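Local atomic coordinates of N-acetylglucosamine 2-epimerase (Xylella fastidiosa, PDB entry 3GT5), a protein that is an isomerase of the N-acylglucosamine 2-epimerase family and probably epimerises or otherwise isomerises a sugar substrate. Residues L316-L321 / A382-V386; F5-L11 / Y335-A340; R49-T55 / Y83-H88; Y22-I27 / F57-Y61. All blocks are in the same frame, centred on the assembly; numbering follows the deposited sequence.

How the contacts relate
Contacts 1 and 2 lie on the same side of the chain's centre and touch each other, since L316 and V386 of contact 1 pack on Y335, W339 and L11 of contact 2. Contacts 3 and 4 share helix 51-68, with centres about 13 Å apart; contact 3 is on the opposite side of the chain's centre from contacts 1 and 2. Contacts 1, 3 and 4 are buried, contact 2 only partly. Their chemistry differs accordingly: contact 1 joins two helices almost wholly through alkyl groups, contacts 3 and 4 each set a histidine-hydroxyl hydrogen bond among apolar and aromatic groups, and contact 2 grades from an aromatic cluster to a salt bridge and a water.

Contact 1. Residues L316-L321 / A382-V386; sequences LAAAAL and ACHEV
The flat group touched across this contact is the carboxylate of E385, which meets the forked end of L321: OE2 is 4.0 Å from L321 CD1, a methyl that stands off the carboxylate plane, while CD2, on the same side, lies much closer to that plane. The two side chains cross at about a right angle, and the aliphatic part of the glutamate makes the closer touch, CG to L321 CD1 at 3.9 Å. A bend at chi2 (52°) folds the E385 chain, and its polar end is satisfied outside the two segments: OE2 forms a salt bridge with R262 and accepts a hydrogen bond from N388. The rest of the interface is alkyl. A317 CB sits 3.9 Å from A382 CB, where the two backbones come nearest, CA to CA 5.1 Å. Farther along, A320 CB rests against both methyls of V386, 3.9 Å from CG1, and V386 CG2 reaches the backbone of A317. L316 CD1 closes the other flank, 4.2 Å from A382 CB. With alanines facing in, the short axes approach to 9.0 Å and run almost parallel, at 8°. Y335 and W339 of helix 329-346 pack on one side, helix 247-263 on another. Such parallel neighbours are consistent with adjacent inner helices of the (alpha/alpha)6 barrel known for this epimerase family.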
# COMPACT_ATOMS: atom_id res chain seq x y z
N LEU A 316 -11.24 -0.26 -6.19
CA LEU A 316 -12.21 -1.37 -6.24
C LEU A 316 -12.32 -2.08 -4.91
O LEU A 316 -13.39 -2.54 -4.56
CB LEU A 316 -11.92 -2.33 -7.43
CG LEU A 316 -10.65 -3.11 -7.48
CD1 LEU A 316 -10.75 -4.38 -6.67
CD2 LEU A 316 -10.15 -3.44 -8.95
N ALA A 317 -11.25 -2.11 -4.11
CA ALA A 317 -11.34 -2.74 -2.79
C ALA A 317 -12.24 -1.89 -1.90
O ALA A 317 -13.16 -2.41 -1.22
CB ALA A 317 -9.92 -2.91 -2.17
N ALA A 318 -12.03 -0.56 -1.92
CA ALA A 318 -12.89 0.37 -1.21
C ALA A 318 -14.37 0.24 -1.65
O ALA A 318 -15.23 0.21 -0.82
CB ALA A 318 -12.39 1.81 -1.39
N ALA A 319 -14.62 0.14 -2.96
CA ALA A 319 -16.00 0.06 -3.49
C ALA A 319 -16.70 -1.19 -2.98
O ALA A 319 -17.84 -1.11 -2.58
CB ALA A 319 -15.98 0.10 -5.03
N ALA A 320 -16.01 -2.31 -2.94
CA ALA A 320 -16.59 -3.56 -2.42
C ALA A 320 -16.95 -3.42 -0.92
O ALA A 320 -18.06 -3.83 -0.48
CB ALA A 320 -15.61 -4.78 -2.70
N LEU A 321 -16.01 -2.88 -0.11
CA LEU A 321 -16.29 -2.67 1.31
C LEU A 321 -17.48 -1.68 1.55
O LEU A 321 -18.32 -1.94 2.40
CB LEU A 321 -15.03 -2.27 2.09
CG LEU A 321 -13.88 -3.29 2.17
CD1 LEU A 321 -12.82 -2.90 3.20
CD2 LEU A 321 -14.38 -4.62 2.50
N ALA A 382 -5.84 -6.05 -2.73
CA ALA A 382 -7.19 -5.69 -3.00
C ALA A 382 -8.08 -6.92 -3.14
O ALA A 382 -9.20 -6.95 -2.61
CB ALA A 382 -7.28 -4.80 -4.27
N CYS A 383 -7.61 -7.94 -3.84
CA CYS A 383 -8.38 -9.17 -4.03
C CYS A 383 -8.54 -9.91 -2.70
O CYS A 383 -9.63 -10.41 -2.39
CB CYS A 383 -7.72 -10.09 -5.06
SG CYS A 383 -7.83 -9.36 -6.72
N HIS A 384 -7.50 -9.97 -1.90
CA HIS A 384 -7.60 -10.61 -0.58
C HIS A 384 -8.60 -9.86 0.28
O HIS A 384 -9.38 -10.48 1.03
CB HIS A 384 -6.26 -10.65 0.17
CG HIS A 384 -5.24 -11.59 -0.41
ND1 HIS A 384 -5.40 -12.96 -0.41
CD2 HIS A 384 -4.03 -11.36 -0.97
CE1 HIS A 384 -4.32 -13.53 -0.94
NE2 HIS A 384 -3.48 -12.58 -1.30
N GLU A 385 -8.60 -8.53 0.19
CA GLU A 385 -9.55 -7.75 0.95
C GLU A 385 -11.00 -8.01 0.48
O GLU A 385 -11.87 -8.17 1.31
CB GLU A 385 -9.27 -6.23 0.90
CG GLU A 385 -10.06 -5.44 1.97
CD GLU A 385 -9.87 -6.02 3.38
OE1 GLU A 385 -8.68 -6.19 3.83
OE2 GLU A 385 -10.91 -6.38 4.00
N VAL A 386 -11.24 -8.09 -0.82
CA VAL A 386 -12.60 -8.34 -1.31
C VAL A 386 -13.04 -9.73 -0.87
O VAL A 386 -14.23 -9.91 -0.55
CB VAL A 386 -12.75 -8.18 -2.81
CG1 VAL A 386 -14.23 -8.41 -3.24
CG2 VAL A 386 -12.26 -6.77 -3.23

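Contact 2. Residues F5-L11 / Y335-A340; sequences FRSADFL and YDRLWA
F5 lies against W339 in the tightly packed half of this contact. The tryptophan's CB stands over the phenyl face, 3.6 Å from the ring centroid, and the rings themselves are almost parallel, 2° between planes, but slid so far apart that they barely overlap. F10 meets the same face of the indole differently: its edge points in, a T-shaped pair with centroids 5.0 Å apart and planes at 85°, with CE2 placed over CZ2. F10 CE2 also lies at the edge of the F5 ring, which completes an aromatic cluster. L11 CD2 fills in beside it, 3.6 Å from Y335 OH. That hydroxyl donates to F5 O at 2.6 Å, approaching from above the carbonyl plane; with CG anti to the backbone N (chi1 -178°), the Y335 side chain spans from its helix to the chain just before helix 8-22.

The other half is polar and only partly buried. R6, extended from CG to NE, crosses beside the Y335 ring and grips D336 side-on: NE bonds OD1 at 3.2 Å and NH2 bonds OD2 at 3.0 Å, both nearly straight and on the syn sides, though tilted out of the carboxylate plane while staying in the guanidinium plane. A water links D336 OD1 to F5 N, and E329 is a long, weak second ion partner of R6. The contact thus tethers the N-terminal segment to helix 329-346 by ring packing and a short tyrosine bond on the buried side and by a two-point ion pair on the more open side, where solvent would probably screen the charges.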
# COMPACT_ATOMS: atom_id res chain seq x y z
N PHE A 5 -16.81 -10.54 -11.68
CA PHE A 5 -15.69 -9.94 -10.90
C PHE A 5 -15.90 -9.95 -9.39
O PHE A 5 -14.93 -9.82 -8.64
CB PHE A 5 -15.46 -8.49 -11.35
CG PHE A 5 -14.97 -8.35 -12.75
CD1 PHE A 5 -13.71 -8.82 -13.12
CD2 PHE A 5 -15.74 -7.71 -13.70
CE1 PHE A 5 -13.24 -8.67 -14.43
CE2 PHE A 5 -15.27 -7.55 -15.00
CZ PHE A 5 -14.04 -8.01 -15.35
N ARG A 6 -17.14 -10.16 -8.95
CA ARG A 6 -17.44 -10.22 -7.52
C ARG A 6 -17.33 -11.62 -6.94
O ARG A 6 -17.50 -11.80 -5.73
CB ARG A 6 -18.85 -9.71 -7.24
CG ARG A 6 -19.29 -8.43 -7.94
CD ARG A 6 -20.69 -7.97 -7.50
NE ARG A 6 -21.22 -6.95 -8.43
CZ ARG A 6 -22.45 -6.45 -8.35
NH1 ARG A 6 -23.26 -6.84 -7.38
NH2 ARG A 6 -22.86 -5.55 -9.24
N SER A 7 -17.09 -12.64 -7.78
CA SER A 7 -17.01 -14.01 -7.24
C SER A 7 -15.65 -14.36 -6.66
O SER A 7 -14.63 -13.92 -7.14
CB SER A 7 -17.35 -15.04 -8.30
OG SER A 7 -16.45 -14.96 -9.39
N ALA A 8 -15.63 -15.16 -5.60
CA ALA A 8 -14.41 -15.72 -5.07
C ALA A 8 -13.59 -16.51 -6.10
O ALA A 8 -12.36 -16.48 -6.07
CB ALA A 8 -14.71 -16.61 -3.84
N ASP A 9 -14.28 -17.20 -7.02
CA ASP A 9 -13.64 -17.92 -8.11
C ASP A 9 -12.74 -16.97 -8.92
O ASP A 9 -11.58 -17.25 -9.17
CB ASP A 9 -14.75 -18.49 -9.03
CG ASP A 9 -14.20 -19.25 -10.24
OD1 ASP A 9 -13.26 -20.06 -10.07
OD2 ASP A 9 -14.75 -19.05 -11.36
N PHE A 10 -13.30 -15.84 -9.32
CA PHE A 10 -12.56 -14.87 -10.07
C PHE A 10 -11.37 -14.36 -9.24
O PHE A 10 -10.22 -14.34 -9.72
CB PHE A 10 -13.42 -13.68 -10.51
CG PHE A 10 -12.60 -12.60 -11.09
CD1 PHE A 10 -12.12 -12.73 -12.39
CD2 PHE A 10 -12.22 -11.50 -10.32
CE1 PHE A 10 -11.28 -11.80 -12.94
CE2 PHE A 10 -11.38 -10.57 -10.87
CZ PHE A 10 -10.89 -10.72 -12.16
N LEU A 11 -11.66 -13.92 -8.02
CA LEU A 11 -10.61 -13.30 -7.19
C LEU A 11 -9.45 -14.25 -6.87
O LEU A 11 -8.25 -13.88 -6.95
CB LEU A 11 -11.21 -12.69 -5.90
CG LEU A 11 -12.25 -11.59 -6.19
CD1 LEU A 11 -13.20 -11.33 -5.01
CD2 LEU A 11 -11.56 -10.30 -6.61
N TYR A 335 -17.37 -0.84 -8.45
CA TYR A 335 -16.55 -2.06 -8.44
C TYR A 335 -16.46 -2.69 -9.83
O TYR A 335 -15.37 -3.00 -10.30
CB TYR A 335 -17.15 -3.06 -7.47
CG TYR A 335 -16.39 -4.35 -7.31
CD1 TYR A 335 -15.29 -4.43 -6.49
CD2 TYR A 335 -16.78 -5.50 -7.99
CE1 TYR A 335 -14.56 -5.61 -6.34
CE2 TYR A 335 -16.06 -6.68 -7.85
CZ TYR A 335 -14.96 -6.74 -7.03
OH TYR A 335 -14.25 -7.94 -6.92
N ASP A 336 -17.61 -2.86 -10.47
CA ASP A 336 -17.68 -3.52 -11.77
C ASP A 336 -17.00 -2.71 -12.85
O ASP A 336 -16.30 -3.26 -13.67
CB ASP A 336 -19.15 -3.75 -12.20
CG ASP A 336 -19.87 -4.83 -11.38
OD1 ASP A 336 -19.29 -5.62 -10.60
OD2 ASP A 336 -21.11 -4.89 -11.56
N ARG A 337 -17.17 -1.40 -12.86
CA ARG A 337 -16.52 -0.60 -13.91
C ARG A 337 -15.01 -0.47 -13.73
O ARG A 337 -14.25 -0.42 -14.72
CB ARG A 337 -17.23 0.76 -14.13
CG ARG A 337 -17.01 1.88 -13.15
CD ARG A 337 -17.71 3.20 -13.66
NE ARG A 337 -19.18 3.08 -13.80
CZ ARG A 337 -20.11 3.27 -12.85
NH1 ARG A 337 -19.82 3.63 -11.61
NH2 ARG A 337 -21.40 3.10 -13.16
N LEU A 338 -14.57 -0.44 -12.47
CA LEU A 338 -13.14 -0.42 -12.18
C LEU A 338 -12.51 -1.72 -12.66
O LEU A 338 -11.46 -1.71 -13.30
CB LEU A 338 -12.89 -0.19 -10.66
CG LEU A 338 -13.08 1.28 -10.26
CD1 LEU A 338 -13.29 1.40 -8.75
CD2 LEU A 338 -11.91 2.15 -10.66
N TRP A 339 -13.14 -2.85 -12.33
CA TRP A 339 -12.60 -4.12 -12.83
C TRP A 339 -12.66 -4.22 -14.36
O TRP A 339 -11.74 -4.74 -14.96
CB TRP A 339 -13.32 -5.32 -12.20
CG TRP A 339 -12.66 -5.89 -11.02
CD1 TRP A 339 -13.19 -6.03 -9.77
CD2 TRP A 339 -11.36 -6.46 -10.98
NE1 TRP A 339 -12.27 -6.64 -8.95
CE2 TRP A 339 -11.15 -6.92 -9.66
CE3 TRP A 339 -10.36 -6.66 -11.93
CZ2 TRP A 339 -9.96 -7.54 -9.28
CZ3 TRP A 339 -9.18 -7.24 -11.55
CH2 TRP A 339 -8.99 -7.68 -10.24
N ALA A 340 -13.75 -3.74 -14.98
CA ALA A 340 -13.86 -3.80 -16.44
C ALA A 340 -12.72 -3.05 -17.08
O ALA A 340 -12.10 -3.52 -18.03
CB ALA A 340 -15.19 -3.28 -16.91
O HOH W 1 -18.90 -8.23 -12.06

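Contact 3. Residues R49-T55 / Y83-H88; sequences RHLVSST and YVRDVH
L51 and H88 cross obliquely, with the leucine CD1 lying over one face of the imidazole, 3.8 Å from its centroid. S54 comes to the ring's edge instead: OG is 2.8 Å from H88 NE2, a hydrogen bond in which either could donate. The serine oxygen stands beside its own backbone N (chi1 -68°), turned to the imidazole, whose other nitrogen, ND1, is tied to A97 O. Held at both nitrogens and pressed by L51, the ring has its rotation fixed. The same S54 OG sits at the edge of Y83, 3.6 Å from CD2. The two segments belong to helices 51-68 and 71-88, consecutive in the chain, whose short axes run at 149°, an antiparallel alpha-alpha hairpin. At the start of the first, H50 is the N-cap, with ND1 accepting from V52 N in its ring plane. In the second, a pi-type turn lets Y83 O accept from both V87 N and H88 N. Y83 and R49 cross at about a right angle, the phenol OH touching R49 CG at 3.4 Å; D103 binds the hydroxyl and D28 the guanidinium. On the far flank T55 CG2 meets V84 CG2 at 4.0 Å, their side chains also at right angles.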
# COMPACT_ATOMS: atom_id res chain seq x y z
N ARG A 49 18.38 -3.37 -4.52
CA ARG A 49 17.24 -3.81 -3.69
C ARG A 49 16.66 -2.64 -2.86
O ARG A 49 17.38 -1.73 -2.41
CB ARG A 49 17.65 -4.96 -2.76
CG ARG A 49 18.21 -6.21 -3.47
CD ARG A 49 17.18 -6.97 -4.31
NE ARG A 49 17.90 -7.96 -5.11
CZ ARG A 49 18.27 -9.18 -4.71
NH1 ARG A 49 17.98 -9.65 -3.51
NH2 ARG A 49 18.99 -9.93 -5.53
N HIS A 50 15.34 -2.68 -2.70
CA HIS A 50 14.60 -1.65 -2.04
C HIS A 50 13.81 -2.23 -0.89
O HIS A 50 13.10 -3.26 -1.03
CB HIS A 50 13.63 -0.98 -3.03
CG HIS A 50 13.17 0.37 -2.59
ND1 HIS A 50 12.38 0.58 -1.47
CD2 HIS A 50 13.45 1.60 -3.09
CE1 HIS A 50 12.13 1.88 -1.35
NE2 HIS A 50 12.79 2.52 -2.31
N LEU A 51 13.86 -1.53 0.24
CA LEU A 51 13.14 -1.99 1.43
C LEU A 51 11.66 -2.21 1.16
O LEU A 51 11.10 -3.16 1.68
CB LEU A 51 13.32 -1.00 2.59
CG LEU A 51 12.69 -1.37 3.92
CD1 LEU A 51 13.29 -2.65 4.51
CD2 LEU A 51 12.85 -0.15 4.87
N VAL A 52 11.02 -1.34 0.37
CA VAL A 52 9.57 -1.46 0.11
C VAL A 52 9.28 -2.78 -0.66
O VAL A 52 8.28 -3.44 -0.36
CB VAL A 52 8.97 -0.16 -0.59
CG1 VAL A 52 7.46 -0.35 -1.01
CG2 VAL A 52 9.07 1.08 0.37
N SER A 53 10.10 -3.16 -1.63
CA SER A 53 9.92 -4.50 -2.27
C SER A 53 10.22 -5.68 -1.34
O SER A 53 9.45 -6.69 -1.30
CB SER A 53 10.70 -4.60 -3.59
OG SER A 53 10.01 -3.90 -4.59
N SER A 54 11.32 -5.60 -0.60
CA SER A 54 11.70 -6.68 0.33
C SER A 54 10.55 -7.00 1.30
O SER A 54 10.24 -8.17 1.58
CB SER A 54 12.96 -6.33 1.16
OG SER A 54 14.12 -6.28 0.34
N THR A 55 9.91 -5.98 1.83
CA THR A 55 8.78 -6.17 2.75
C THR A 55 7.47 -6.57 2.04
O THR A 55 6.73 -7.44 2.52
CB THR A 55 8.59 -4.91 3.60
OG1 THR A 55 8.45 -3.76 2.76
CG2 THR A 55 9.77 -4.73 4.57
N TYR A 83 16.01 -11.84 4.95
CA TYR A 83 16.62 -10.73 4.28
C TYR A 83 16.35 -9.38 4.99
O TYR A 83 17.26 -8.57 5.14
CB TYR A 83 16.14 -10.65 2.84
CG TYR A 83 17.03 -9.83 1.95
CD1 TYR A 83 18.30 -10.29 1.58
CD2 TYR A 83 16.62 -8.61 1.47
CE1 TYR A 83 19.11 -9.55 0.72
CE2 TYR A 83 17.41 -7.86 0.63
CZ TYR A 83 18.66 -8.33 0.26
OH TYR A 83 19.44 -7.58 -0.57
N VAL A 84 15.11 -9.16 5.40
CA VAL A 84 14.73 -7.93 6.13
C VAL A 84 15.54 -7.83 7.42
O VAL A 84 16.15 -6.78 7.71
CB VAL A 84 13.19 -7.86 6.40
CG1 VAL A 84 12.83 -6.64 7.30
CG2 VAL A 84 12.41 -7.73 5.10
N ARG A 85 15.65 -8.94 8.17
CA ARG A 85 16.33 -8.87 9.46
C ARG A 85 17.86 -8.95 9.44
O ARG A 85 18.51 -8.35 10.30
CB ARG A 85 15.73 -9.90 10.42
CG ARG A 85 14.33 -9.54 10.81
CD ARG A 85 13.81 -10.20 12.02
NE ARG A 85 14.53 -9.90 13.26
CZ ARG A 85 14.39 -8.81 14.02
NH1 ARG A 85 13.60 -7.80 13.65
NH2 ARG A 85 15.07 -8.71 15.16
N ASP A 86 18.43 -9.64 8.45
CA ASP A 86 19.86 -9.89 8.39
C ASP A 86 20.62 -8.95 7.49
O ASP A 86 21.84 -8.74 7.69
CB ASP A 86 20.11 -11.32 7.94
CG ASP A 86 19.52 -12.33 8.90
OD1 ASP A 86 19.13 -11.94 10.04
OD2 ASP A 86 19.44 -13.51 8.52
N VAL A 87 19.92 -8.38 6.50
CA VAL A 87 20.58 -7.54 5.50
C VAL A 87 20.12 -6.09 5.58
O VAL A 87 20.95 -5.20 5.60
CB VAL A 87 20.42 -8.10 4.09
CG1 VAL A 87 21.16 -7.25 3.07
CG2 VAL A 87 20.90 -9.55 4.06
N HIS A 88 18.81 -5.83 5.65
CA HIS A 88 18.32 -4.44 5.77
C HIS A 88 18.58 -3.84 7.15
O HIS A 88 18.98 -2.69 7.26
CB HIS A 88 16.82 -4.30 5.46
CG HIS A 88 16.51 -4.33 4.00
ND1 HIS A 88 16.61 -3.22 3.19
CD2 HIS A 88 16.12 -5.36 3.20
CE1 HIS A 88 16.24 -3.56 1.96
NE2 HIS A 88 15.92 -4.84 1.94

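Contact 4. Residues Y22-I27 / F57-Y61; sequences YHPRCI and FVFNY
H23 and Y61 meet through a hydrogen bond, ND1 to OH at 2.8 Å, in which either may be the donor. The imidazole swings there with CG anti to the backbone N (chi1 -173°), bringing the hydroxyl into its ring plane. The cis peptide bond between H23 and P24 lays P24 CB over the centre of one imidazole face, and E72 holds NE2, so the ring is pinned at both nitrogens. C26 takes the crowded position, SG between backbone N and carbonyl carbon (chi1 69°). This places the sulfur 3.1 Å from Y61 OH, at the edge of that ring, and in an oblique sulfur-aromatic contact with F57, SG 4.5 Å from its ring centroid; C26 CB touches F57 CZ at 3.9 Å. F57 turns its edge to the face of Y22 in an offset T-shaped pair, planes at 79°, Y22 CD2 to F57 CE1 3.6 Å. N60 ND2 stands over a Y22 face while donating to T375 O, and Y22 OH is bound by D376 and S370. I27 CD1 lies 3.7 Å from Y61 OH. Y22 and H23 before a type I turn (P24-I27), and C26 and I27 within it, thus pack on helix 51-68, probably an inner (alpha/alpha)6-barrel helix.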
# COMPACT_ATOMS: atom_id res chain seq x y z
N TYR A 22 5.31 -14.08 -10.49
CA TYR A 22 6.46 -13.80 -9.62
C TYR A 22 7.15 -15.08 -9.12
O TYR A 22 8.33 -15.09 -8.88
CB TYR A 22 6.00 -13.03 -8.38
CG TYR A 22 5.68 -11.60 -8.66
CD1 TYR A 22 4.35 -11.17 -8.74
CD2 TYR A 22 6.70 -10.66 -8.89
CE1 TYR A 22 4.02 -9.86 -9.06
CE2 TYR A 22 6.36 -9.29 -9.16
CZ TYR A 22 5.04 -8.92 -9.25
OH TYR A 22 4.70 -7.62 -9.51
N HIS A 23 6.37 -16.13 -8.92
CA HIS A 23 6.88 -17.34 -8.28
C HIS A 23 7.21 -18.41 -9.32
O HIS A 23 6.36 -18.70 -10.16
CB HIS A 23 5.85 -17.91 -7.28
CG HIS A 23 6.41 -19.04 -6.49
ND1 HIS A 23 7.38 -18.85 -5.54
CD2 HIS A 23 6.22 -20.38 -6.57
CE1 HIS A 23 7.76 -20.02 -5.05
NE2 HIS A 23 7.07 -20.97 -5.67
N PRO A 24 8.43 -18.99 -9.28
CA PRO A 24 9.50 -18.78 -8.30
C PRO A 24 10.63 -17.83 -8.77
O PRO A 24 11.67 -17.70 -8.11
CB PRO A 24 10.03 -20.19 -8.12
CG PRO A 24 10.05 -20.69 -9.55
CD PRO A 24 8.71 -20.17 -10.13
N ARG A 25 10.43 -17.13 -9.88
CA ARG A 25 11.49 -16.33 -10.48
C ARG A 25 11.98 -15.15 -9.63
O ARG A 25 13.13 -14.71 -9.78
CB ARG A 25 11.08 -15.84 -11.86
CG ARG A 25 11.09 -16.95 -12.90
CD ARG A 25 10.53 -16.51 -14.24
NE ARG A 25 9.21 -15.88 -14.10
CZ ARG A 25 8.52 -15.38 -15.11
NH1 ARG A 25 7.32 -14.81 -14.90
NH2 ARG A 25 8.99 -15.48 -16.34
N CYS A 26 11.14 -14.67 -8.70
CA CYS A 26 11.52 -13.55 -7.86
C CYS A 26 12.51 -13.91 -6.74
O CYS A 26 13.09 -13.01 -6.13
CB CYS A 26 10.28 -12.86 -7.25
SG CYS A 26 9.41 -13.88 -6.02
N ILE A 27 12.69 -15.20 -6.47
CA ILE A 27 13.47 -15.66 -5.31
C ILE A 27 14.96 -15.70 -5.65
O ILE A 27 15.40 -16.35 -6.65
CB ILE A 27 12.98 -17.03 -4.79
CG1 ILE A 27 11.52 -16.95 -4.27
CG2 ILE A 27 13.93 -17.58 -3.74
CD1 ILE A 27 10.89 -18.29 -4.12
N PHE A 57 7.04 -8.20 -0.72
CA PHE A 57 7.07 -9.62 -1.14
C PHE A 57 6.78 -10.58 0.02
O PHE A 57 6.21 -11.63 -0.19
CB PHE A 57 8.40 -10.01 -1.75
CG PHE A 57 8.50 -9.81 -3.23
CD1 PHE A 57 7.69 -10.54 -4.11
CD2 PHE A 57 9.45 -8.96 -3.76
CE1 PHE A 57 7.81 -10.36 -5.49
CE2 PHE A 57 9.58 -8.78 -5.15
CZ PHE A 57 8.75 -9.50 -6.00
N VAL A 58 7.16 -10.23 1.24
CA VAL A 58 6.74 -11.03 2.41
C VAL A 58 5.22 -11.03 2.55
O VAL A 58 4.62 -12.07 2.77
CB VAL A 58 7.37 -10.49 3.69
CG1 VAL A 58 6.75 -11.10 4.98
CG2 VAL A 58 8.85 -10.71 3.68
N PHE A 59 4.58 -9.88 2.39
CA PHE A 59 3.11 -9.81 2.36
C PHE A 59 2.52 -10.73 1.26
O PHE A 59 1.60 -11.50 1.55
CB PHE A 59 2.63 -8.33 2.20
CG PHE A 59 1.18 -8.17 1.95
CD1 PHE A 59 0.33 -7.82 2.98
CD2 PHE A 59 0.66 -8.29 0.66
CE1 PHE A 59 -1.03 -7.62 2.76
CE2 PHE A 59 -0.73 -8.10 0.42
CZ PHE A 59 -1.56 -7.76 1.48
N ASN A 60 3.02 -10.61 0.02
CA ASN A 60 2.55 -11.37 -1.17
C ASN A 60 2.47 -12.84 -0.75
O ASN A 60 1.46 -13.51 -0.92
CB ASN A 60 3.57 -11.36 -2.31
CG ASN A 60 3.57 -10.11 -3.19
OD1 ASN A 60 2.96 -9.08 -2.88
ND2 ASN A 60 4.26 -10.24 -4.38
N TYR A 61 3.57 -13.32 -0.23
CA TYR A 61 3.66 -14.77 -0.01
C TYR A 61 2.90 -15.19 1.23
O TYR A 61 2.29 -16.29 1.25
CB TYR A 61 5.11 -15.17 0.09
CG TYR A 61 5.83 -15.41 -1.24
CD1 TYR A 61 5.59 -16.55 -1.97
CD2 TYR A 61 6.79 -14.52 -1.71
CE1 TYR A 61 6.21 -16.80 -3.15
CE2 TYR A 61 7.48 -14.76 -2.88
CZ TYR A 61 7.16 -15.91 -3.61
OH TYR A 61 7.84 -16.23 -4.77